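Local coordinates for MAU2 chromatid cohesion factor homolog (Saccharomyces cerevisiae, PDB 4XDN), which forms a complex with SCC2 that is required for cohesin to associate with chromosomes, and so takes part in sister chromatid cohesion, at residues E434-A439 / L454-V459. Sequence-based numbering, arbitrary orientation.
Sequences EYTRLA and LNCYTV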
# COMPACT_ATOMS: atom_id res chain seq x y z
N GLU A 434 23.62 10.10 -1.61
CA GLU A 434 22.18 10.24 -1.78
C GLU A 434 21.51 8.90 -1.49
O GLU A 434 20.54 8.82 -0.74
CB GLU A 434 21.80 10.71 -3.20
CG GLU A 434 22.85 11.54 -3.94
CD GLU A 434 23.06 12.92 -3.35
OE1 GLU A 434 22.07 13.54 -2.92
OE2 GLU A 434 24.22 13.38 -3.33
N TYR A 435 22.05 7.85 -2.11
CA TYR A 435 21.55 6.50 -1.91
C TYR A 435 21.71 6.05 -0.46
O TYR A 435 20.81 5.43 0.10
CB TYR A 435 22.27 5.52 -2.84
CG TYR A 435 21.83 5.57 -4.28
CD1 TYR A 435 20.48 5.63 -4.62
CD2 TYR A 435 22.76 5.57 -5.32
CE1 TYR A 435 20.07 5.68 -5.94
CE2 TYR A 435 22.36 5.62 -6.64
CZ TYR A 435 21.02 5.67 -6.95
OH TYR A 435 20.61 5.72 -8.26
N THR A 436 22.86 6.36 0.12
CA THR A 436 23.16 5.96 1.49
C THR A 436 22.16 6.57 2.47
O THR A 436 21.64 5.88 3.34
CB THR A 436 24.59 6.36 1.90
OG1 THR A 436 25.53 5.83 0.96
CG2 THR A 436 24.92 5.83 3.29
N ARG A 437 21.91 7.87 2.33
CA ARG A 437 20.98 8.57 3.21
C ARG A 437 19.56 8.04 3.04
O ARG A 437 18.79 8.00 3.99
CB ARG A 437 21.01 10.08 2.95
CG ARG A 437 22.21 10.80 3.55
CD ARG A 437 22.06 12.31 3.47
NE ARG A 437 21.81 12.78 2.11
CZ ARG A 437 20.61 12.99 1.58
NH1 ARG A 437 19.50 12.79 2.29
NH2 ARG A 437 20.50 13.41 0.32
N LEU A 438 19.22 7.64 1.82
CA LEU A 438 17.88 7.14 1.55
C LEU A 438 17.72 5.74 2.14
O LEU A 438 16.65 5.40 2.66
CB LEU A 438 17.60 7.12 0.05
CG LEU A 438 16.23 6.59 -0.38
CD1 LEU A 438 15.12 7.24 0.42
CD2 LEU A 438 16.01 6.82 -1.86
N ALA A 439 18.78 4.95 2.07
CA ALA A 439 18.76 3.59 2.62
C ALA A 439 18.78 3.59 4.14
O ALA A 439 18.54 2.56 4.77
CB ALA A 439 19.93 2.80 2.08
N LEU A 454 21.54 -1.36 -3.82
CA LEU A 454 22.02 -2.07 -5.00
C LEU A 454 22.69 -1.12 -5.99
O LEU A 454 23.75 -1.42 -6.54
CB LEU A 454 20.88 -2.83 -5.68
CG LEU A 454 20.37 -4.07 -4.95
CD1 LEU A 454 19.12 -4.61 -5.64
CD2 LEU A 454 21.44 -5.15 -4.88
N ASN A 455 22.06 0.04 -6.21
CA ASN A 455 22.68 1.07 -7.03
C ASN A 455 23.97 1.54 -6.39
O ASN A 455 24.97 1.77 -7.07
CB ASN A 455 21.74 2.26 -7.23
CG ASN A 455 20.63 1.97 -8.23
OD1 ASN A 455 20.83 1.27 -9.21
ND2 ASN A 455 19.45 2.53 -7.97
N CYS A 456 23.95 1.67 -5.07
CA CYS A 456 25.13 2.10 -4.32
C CYS A 456 26.25 1.08 -4.45
O CYS A 456 27.42 1.45 -4.57
CB CYS A 456 24.78 2.32 -2.84
SG CYS A 456 26.13 2.98 -1.85
N TYR A 457 25.89 -0.20 -4.43
CA TYR A 457 26.87 -1.27 -4.58
C TYR A 457 27.47 -1.24 -5.99
O TYR A 457 28.67 -1.40 -6.16
CB TYR A 457 26.22 -2.63 -4.31
CG TYR A 457 27.17 -3.80 -4.50
CD1 TYR A 457 27.31 -4.41 -5.74
CD2 TYR A 457 27.92 -4.28 -3.43
CE1 TYR A 457 28.18 -5.47 -5.91
CE2 TYR A 457 28.79 -5.35 -3.60
CZ TYR A 457 28.91 -5.94 -4.84
OH TYR A 457 29.78 -7.00 -5.01
N THR A 458 26.61 -1.04 -6.98
CA THR A 458 27.02 -1.00 -8.38
C THR A 458 28.04 0.11 -8.60
O THR A 458 29.07 -0.10 -9.25
CB THR A 458 25.81 -0.78 -9.31
OG1 THR A 458 24.89 -1.86 -9.14
CG2 THR A 458 26.24 -0.70 -10.77
N VAL A 459 27.76 1.29 -8.06
CA VAL A 459 28.66 2.42 -8.17
C VAL A 459 30.00 2.12 -7.51
O VAL A 459 31.05 2.32 -8.10
CB VAL A 459 28.04 3.69 -7.53
CG1 VAL A 459 29.07 4.81 -7.40
CG2 VAL A 459 26.86 4.15 -8.36
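Tyr-435 and Asn-455 share the same first torsion, each holding CG beside its own backbone N and anti to the carbonyl carbon (chi1 -76° in both), and this brings one face of the phenol ring against the asparagine. CB of Asn-455 sits over that face, 3.7 Å from the ring centroid, in a CH-pi contact displaced toward the CE2-CZ side, where CB comes within 3.5 Å of CE2. From CB the carboxamide runs on along the same side of the ring to the hydroxyl end, ND2 lying near CZ and OH, its plane turned 37° from that of the phenol. Although Tyr-435 OH and Asn-455 ND2 approach to 3.4 Å, the angle is too poor for a hydrogen bond. The hydroxyl is hydrogen-bonded to OE1 of Gln-425, and OD1 of Asn-455 to the backbone of another protein's chain, probably SCC2. Apolar side chains of that chain also pack on both residues, which thus help form the surface that holds the partner.

Nearer the backbones, CB of Tyr-435 meets CB of Cys-456 at 4.1 Å; their CA atoms are the nearest across the two segments. SG of Cys-456 swings anti to its backbone N, which brings it 4.0 Å from OG1 of Thr-436 at the margin of the interface; that hydroxyl is hydrogen-bonded to Val-432 O one turn earlier. No hydrogen bond crosses between the segments, so the join rests on van der Waals and CH-pi contacts and is small, burying 195 Å² in all.

The consecutive helices 432-440 and 446-466 run antiparallel as a helical hairpin, the segment axes 9.4 Å apart and inclined at 149°. Tyr-435 also packs on Ala-421 and Met-422 of helix 415-426, while Cys-456 touches Val-482 of helix 472-490, and Leu-454 and Thr-458 lean on Leu-508 of helix 499-513.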